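Local coordinates for TRAP dicarboxylate transporter, DctP subunit (PDB 4N91), which binds alpha- and beta-D-glucuronate, probably as the solute-binding component of a TRAP transporter, at residues M80-L83 and T84-G87; E217-L220 and T221-H225; W277-A280 and V281-K285. All coordinates share one frame; numbering follows the deposited sequence. Where two conformers were deposited one is given.

Contact 1 of 3, residues M80-L83 and T84-G87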
loop_
_atom_site.group_PDB
_atom_site.type_symbol
_atom_site.label_atom_id
_atom_site.label_comp_id
_atom_site.label_asym_id
_atom_site.label_seq_id
_atom_site.Cartn_x
_atom_site.Cartn_y
_atom_site.Cartn_z
HETATM N N MSE A 80 -13.462 -4.437 2.653
HETATM C CA MSE A 80 -13.682 -4.008 1.266
HETATM C C MSE A 80 -13.202 -5.036 0.252
HETATM O O MSE A 80 -13.856 -5.231 -0.770
HETATM C CB MSE A 80 -13.013 -2.652 0.999
HETATM C CG MSE A 80 -13.688 -1.535 1.729
HETATM SE SE MSE A 80 -13.028 0.220 1.130
HETATM C CE MSE A 80 -11.371 0.260 2.178
ATOM N N VAL A 81 -12.068 -5.681 0.500
ATOM C CA VAL A 81 -11.580 -6.697 -0.432
ATOM C C VAL A 81 -12.631 -7.815 -0.529
ATOM O O VAL A 81 -12.944 -8.296 -1.634
ATOM C CB VAL A 81 -10.235 -7.263 -0.028
ATOM C CG1 VAL A 81 -9.822 -8.430 -0.947
ATOM C CG2 VAL A 81 -9.174 -6.176 -0.073
ATOM N N GLN A 82 -13.195 -8.208 0.616
ATOM C CA GLN A 82 -14.211 -9.255 0.621
ATOM C C GLN A 82 -15.492 -8.828 -0.097
ATOM O O GLN A 82 -16.106 -9.641 -0.801
ATOM C CB GLN A 82 -14.479 -9.743 2.059
ATOM C CG GLN A 82 -13.267 -10.453 2.646
ATOM C CD GLN A 82 -13.449 -10.835 4.096
ATOM O OE1 GLN A 82 -13.591 -12.018 4.429
ATOM N NE2 GLN A 82 -13.441 -9.830 4.977
ATOM N N LEU A 83 -15.881 -7.566 0.035
ATOM C CA LEU A 83 -17.038 -7.040 -0.684
ATOM C C LEU A 83 -16.751 -6.987 -2.182
ATOM O O LEU A 83 -17.667 -7.094 -3.002
ATOM C CB LEU A 83 -17.413 -5.652 -0.204
ATOM C CG LEU A 83 -17.925 -5.570 1.235
ATOM C CD1 LEU A 83 -18.163 -4.102 1.607
ATOM C CD2 LEU A 83 -19.197 -6.405 1.387
ATOM N N THR A 84 -15.485 -6.807 -2.536
ATOM C CA THR A 84 -15.111 -6.766 -3.963
ATOM C C THR A 84 -15.153 -8.173 -4.545
ATOM O O THR A 84 -15.568 -8.373 -5.689
ATOM C CB THR A 84 -13.722 -6.132 -4.152
ATOM O OG1 THR A 84 -13.734 -4.812 -3.589
ATOM C CG2 THR A 84 -13.362 -6.053 -5.623
ATOM N N GLN A 85 -14.750 -9.157 -3.746
ATOM C CA GLN A 85 -14.823 -10.556 -4.163
ATOM C C GLN A 85 -16.234 -10.978 -4.565
ATOM O O GLN A 85 -16.400 -11.733 -5.524
ATOM C CB GLN A 85 -14.350 -11.479 -3.045
ATOM C CG GLN A 85 -12.870 -11.501 -2.787
ATOM C CD GLN A 85 -12.507 -12.510 -1.708
ATOM O OE1 GLN A 85 -12.809 -12.322 -0.519
ATOM N NE2 GLN A 85 -11.886 -13.595 -2.120
ATOM N N THR A 86 -17.246 -10.519 -3.829
ATOM C CA THR A 86 -18.625 -10.920 -4.095
ATOM C C THR A 86 -19.312 -10.010 -5.100
ATOM O O THR A 86 -20.394 -10.326 -5.592
ATOM C CB THR A 86 -19.469 -10.900 -2.808
ATOM O OG1 THR A 86 -19.574 -9.560 -2.328
ATOM C CG2 THR A 86 -18.850 -11.782 -1.742
ATOM N N GLY A 87 -18.699 -8.867 -5.394
ATOM C CA GLY A 87 -19.290 -7.905 -6.299
ATOM C C GLY A 87 -20.229 -6.939 -5.611
ATOM O O GLY A 87 -20.873 -6.132 -6.269
#
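Thr84 turns its hydroxyl back along helix 77-86 onto the carbonyl of Met80, a selenomethionine here, one turn earlier. OG1 lies beside its own backbone N (chi1 -58°), and from there Thr84 OG1 donates to Met80 O at 2.9 Å. The same oxygen accepts Thr84 N, also at 2.9 Å, and the two donors arrive from opposite faces of the carbonyl plane. A threonine suits this buried position because the helix satisfies its hydroxyl while CB and CG2 remain for packing. Gln82 and Gln85 run side by side with extended chains, their amide planes 33° apart; Gln85 OE1 rests against Gln82 CG at 3.7 Å, a van der Waals contact. The amide nitrogen of Gln85 is bonded instead to Gly141 O, and that of Gln82 to Ile78 O. Towards the C-terminal end, Thr86 OG1 lies 3.2 Å from Leu83 O. Gly87 then leaves the helix with positive phi, a conformation that suits glycine. The inner face of the helix packs on the five-stranded sheet: Met80 and Thr84 meet Cys92 of strand 91-95, Val81 and Thr84 meet Ile245 of strand 242-247, and Val81 and Gln85 reach Phe143 of strand 143-149.

Contact 2 of 3, residues E217-L220 and T221-H225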
loop_
_atom_site.group_PDB
_atom_site.type_symbol
_atom_site.label_atom_id
_atom_site.label_comp_id
_atom_site.label_asym_id
_atom_site.label_seq_id
_atom_site.Cartn_x
_atom_site.Cartn_y
_atom_site.Cartn_z
ATOM N N GLU A 217 4.924 9.016 5.494
ATOM C CA GLU A 217 4.749 10.227 6.278
ATOM C C GLU A 217 3.313 10.737 6.370
ATOM O O GLU A 217 2.987 11.464 7.298
ATOM C CB GLU A 217 5.646 11.327 5.744
ATOM C CG GLU A 217 7.121 10.941 5.708
ATOM C CD GLU A 217 7.597 10.350 4.381
ATOM O OE1 GLU A 217 6.835 9.638 3.685
ATOM O OE2 GLU A 217 8.780 10.621 4.032
HETATM N N MSE A 218 2.470 10.346 5.421
HETATM C CA MSE A 218 1.093 10.817 5.392
HETATM C C MSE A 218 0.292 10.294 6.580
HETATM O O MSE A 218 -0.679 10.911 7.010
HETATM C CB MSE A 218 0.432 10.457 4.059
HETATM C CG MSE A 218 0.752 11.417 2.944
HETATM SE SE MSE A 218 -0.295 12.989 3.226
HETATM C CE MSE A 218 -1.956 12.680 2.262
ATOM N N SER A 219 0.705 9.161 7.136
ATOM C CA SER A 219 0.071 8.638 8.341
ATOM C C SER A 219 0.195 9.612 9.489
ATOM O O SER A 219 -0.673 9.651 10.353
ATOM C CB SER A 219 0.714 7.312 8.782
ATOM O OG SER A 219 0.245 6.236 7.969
ATOM N N LEU A 220 1.306 10.336 9.554
ATOM C CA LEU A 220 1.559 11.216 10.678
ATOM C C LEU A 220 0.584 12.384 10.701
ATOM O O LEU A 220 0.205 12.858 11.757
ATOM C CB LEU A 220 2.969 11.803 10.601
ATOM C CG LEU A 220 4.125 10.807 10.677
ATOM C CD1 LEU A 220 5.454 11.485 10.386
ATOM C CD2 LEU A 220 4.141 10.157 12.053
ATOM N N THR A 221 0.220 12.849 9.512
ATOM C CA THR A 221 -0.485 14.123 9.371
ATOM C C THR A 221 -1.940 13.864 9.009
ATOM O O THR A 221 -2.838 14.187 9.790
ATOM C CB THR A 221 0.232 15.033 8.349
ATOM O OG1 THR A 221 0.380 14.329 7.099
ATOM C CG2 THR A 221 1.600 15.452 8.874
ATOM N N ASP A 222 -2.169 13.209 7.873
ATOM C CA ASP A 222 -3.515 12.970 7.400
ATOM C C ASP A 222 -4.307 12.111 8.387
ATOM O O ASP A 222 -5.521 12.294 8.572
ATOM C CB ASP A 222 -3.472 12.308 6.019
ATOM C CG ASP A 222 -4.666 12.673 5.173
ATOM O OD1 ASP A 222 -5.089 13.857 5.214
ATOM O OD2 ASP A 222 -5.186 11.783 4.482
ATOM N N ASN A 223 -3.623 11.163 9.039
ATOM C CA ASN A 223 -4.272 10.246 9.964
ATOM C C ASN A 223 -3.954 10.556 11.422
ATOM O O ASN A 223 -4.419 9.863 12.314
ATOM C CB ASN A 223 -3.916 8.807 9.624
ATOM C CG ASN A 223 -4.117 8.520 8.151
ATOM O OD1 ASN A 223 -3.194 8.663 7.346
ATOM N ND2 ASN A 223 -5.358 8.237 7.773
ATOM N N GLY A 224 -3.181 11.621 11.639
ATOM C CA GLY A 224 -2.937 12.143 12.964
ATOM C C GLY A 224 -1.964 11.371 13.841
ATOM O O GLY A 224 -1.846 11.669 15.028
ATOM N N HIS A 225 -1.238 10.392 13.293
ATOM C CA HIS A 225 -0.382 9.596 14.158
ATOM C C HIS A 225 0.765 10.403 14.765
ATOM O O HIS A 225 1.333 10.020 15.787
ATOM C CB HIS A 225 0.196 8.396 13.420
ATOM C CG HIS A 225 -0.839 7.468 12.885
ATOM N ND1 HIS A 225 -0.523 6.363 12.130
ATOM C CD2 HIS A 225 -2.193 7.494 12.961
ATOM C CE1 HIS A 225 -1.628 5.745 11.763
ATOM N NE2 HIS A 225 -2.656 6.408 12.255
#
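Met218 and Ser219 hold the weakly bonded helical turn to the following loop, through Asp222 N to Met218 O at 2.9 Å, Thr221 N to the same oxygen, and His225 N to Ser219 O at 3.1 Å, the last in the carbonyl plane on a lone pair. Gly224, with positive phi, lets the chain bring His225 back over the turn. One face of the His225 imidazole lies against Ser219 O, 3.3 Å above the ring plane towards its rim, while Ser219 CB touches His225 ND1 at 3.7 Å. In one of its two conformers selenomethionine Met218 is bent at chi2 (-76°) and chi3 (-90°), which tentatively places CE 4.0 Å from Asp222 CG; the Met218 and Thr221 side chains cross at about a right angle, with Met218 SE 4.2 Å from Thr221 OG1. A flexible, apolar chain suits this place, folding over its neighbours without a polar partner. The polar ends find partners beyond the turn: Asp222 OD2 bonds Ser40 OG, Glu217 OE2 Tyr234 OH and His225 ND1 Tyr157 OH. With ND1 engaged and one face on a carbonyl oxygen, the imidazole is probably fixed in rotation, tying the loop near ligand-binding Asn215 and Asn216 to its surroundings.

Contact 3 of 3, residues W277-A280 and V281-K285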
loop_
_atom_site.group_PDB
_atom_site.type_symbol
_atom_site.label_atom_id
_atom_site.label_comp_id
_atom_site.label_asym_id
_atom_site.label_seq_id
_atom_site.Cartn_x
_atom_site.Cartn_y
_atom_site.Cartn_z
ATOM N N TRP A 277 0.571 12.443 -5.100
ATOM C CA TRP A 277 1.373 11.824 -4.048
ATOM C C TRP A 277 2.628 12.643 -3.774
ATOM O O TRP A 277 2.967 12.927 -2.630
ATOM C CB TRP A 277 1.755 10.385 -4.410
ATOM C CG TRP A 277 2.600 9.827 -3.341
ATOM C CD1 TRP A 277 3.967 9.686 -3.347
ATOM C CD2 TRP A 277 2.158 9.388 -2.056
ATOM N NE1 TRP A 277 4.390 9.180 -2.144
ATOM C CE2 TRP A 277 3.299 9.005 -1.330
ATOM C CE3 TRP A 277 0.899 9.291 -1.441
ATOM C CZ2 TRP A 277 3.224 8.534 -0.022
ATOM C CZ3 TRP A 277 0.832 8.822 -0.147
ATOM C CH2 TRP A 277 1.987 8.445 0.543
ATOM N N LYS A 278 3.309 13.051 -4.840
ATOM C CA LYS A 278 4.543 13.835 -4.714
ATOM C C LYS A 278 4.307 15.133 -3.950
ATOM O O LYS A 278 5.032 15.452 -3.011
ATOM C CB LYS A 278 5.127 14.127 -6.104
ATOM C CG LYS A 278 5.453 12.876 -6.904
ATOM C CD LYS A 278 5.979 13.225 -8.292
ATOM C CE LYS A 278 5.879 12.047 -9.256
ATOM N NZ LYS A 278 6.862 10.979 -8.931
ATOM N N VAL A 279 3.244 15.840 -4.321
ATOM C CA VAL A 279 2.841 17.063 -3.652
ATOM C C VAL A 279 2.521 16.806 -2.173
ATOM O O VAL A 279 3.021 17.501 -1.275
ATOM C CB VAL A 279 1.590 17.665 -4.359
ATOM C CG1 VAL A 279 1.093 18.898 -3.635
ATOM C CG2 VAL A 279 1.944 18.026 -5.805
ATOM N N ALA A 280 1.684 15.807 -1.933
ATOM C CA ALA A 280 1.160 15.535 -0.591
ATOM C C ALA A 280 2.259 15.107 0.367
ATOM O O ALA A 280 2.266 15.514 1.523
ATOM C CB ALA A 280 0.084 14.481 -0.657
ATOM N N VAL A 281 3.173 14.271 -0.094
ATOM C CA VAL A 281 4.183 13.752 0.812
ATOM C C VAL A 281 5.145 14.872 1.233
ATOM O O VAL A 281 5.575 14.935 2.386
ATOM C CB VAL A 281 4.866 12.473 0.240
ATOM C CG1 VAL A 281 5.750 12.802 -0.920
ATOM C CG2 VAL A 281 5.653 11.751 1.332
ATOM N N ASP A 282 5.431 15.790 0.313
ATOM C CA ASP A 282 6.216 16.989 0.645
ATOM C C ASP A 282 5.516 17.821 1.704
ATOM O O ASP A 282 6.133 18.224 2.694
ATOM C CB ASP A 282 6.441 17.848 -0.600
ATOM C CG ASP A 282 7.525 17.298 -1.495
ATOM O OD1 ASP A 282 8.269 16.393 -1.052
ATOM O OD2 ASP A 282 7.630 17.777 -2.642
ATOM N N LYS A 283 4.222 18.082 1.509
ATOM C CA LYS A 283 3.465 18.839 2.493
ATOM C C LYS A 283 3.374 18.095 3.826
ATOM O O LYS A 283 3.344 18.721 4.895
ATOM C CB LYS A 283 2.061 19.160 1.971
ATOM C CG LYS A 283 2.078 20.051 0.726
ATOM C CD LYS A 283 0.730 20.707 0.483
ATOM C CE LYS A 283 0.651 21.364 -0.896
ATOM N NZ LYS A 283 -0.711 21.162 -1.497
ATOM N N ALA A 284 3.297 16.765 3.772
ATOM C CA ALA A 284 3.191 15.976 4.992
ATOM C C ALA A 284 4.472 16.101 5.810
ATOM O O ALA A 284 4.437 16.260 7.041
ATOM C CB ALA A 284 2.904 14.537 4.668
ATOM N N LYS A 285 5.609 16.060 5.143
ATOM C CA LYS A 285 6.872 16.162 5.873
ATOM C C LYS A 285 6.940 17.504 6.607
ATOM O O LYS A 285 7.383 17.563 7.748
ATOM C CB LYS A 285 8.071 16.030 4.945
ATOM C CG LYS A 285 8.247 14.653 4.331
ATOM C CD LYS A 285 9.449 14.673 3.404
ATOM C CE LYS A 285 9.381 13.591 2.372
ATOM N NZ LYS A 285 10.524 13.726 1.431
#
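Trp277 to Lys285 form two and a half turns in the C-terminal half of the long helix 256-290, with regular i to i+4 bonding: Val281 N to Trp277 O at 2.9 Å, nearly straight at 161°, Lys283 N to Val279 O at 3.1 Å and Ala284 N to Ala280 O at 2.8 Å, while Asp282 N to Lys278 O is weak. The main side-chain meeting is Trp277 with Val281. Trp277 CG stands opposite the backbone N (chi1 178°), and the indole lies so that Val281 CB sits over one face, 3.9 Å above the plane and towards the rim, with Trp277 CE2 4.1 Å from Val281 CB. Val281 CG1, placed between its own N and carbonyl carbon (chi1 71°), fits close to the backbone, 3.3 Å from Trp277 O. A beta-branched residue suits this spot, since CB can meet the ring face while CG1 meets the main chain. On the solvent side Val279 and Lys283 run alongside each other, the aliphatic Lys283 CE lying 3.7 Å from Val279 CG1. The small Ala280 and Ala284 let Met218 approach closely, and Trp277 also meets Pro44, Asp150 and Asn216. A long helix spanning both domains is a recognised feature of TRAP-type solute-binding proteins; here its tryptophan lies about 6 Å from the bound glucuronate.

How the contacts relate
Contacts 2 and 3 form one continuous packed region, their centres about 11 Å apart. In one conformer Met218 SE meets Ala284 CB at 3.8 Å, Glu217 OE1 meets Val281 CG2 at 3.4 Å and Thr221 CG2 lies against the Ala284 backbone, so the turn at 217-225 rests on the long helix. Contact 1 stands apart, with centres about 27 Å from contact 2 and about 30 Å from contact 3, which lies across the centre of the chain. Within the three contacts, the side chains of Ser219, Trp277 and Met80 lie about 5, 6 and 8 Å from the sugar; contact 1 is second-shell, its Met80 side chain about 4 Å from those of Asn38 and Gln77.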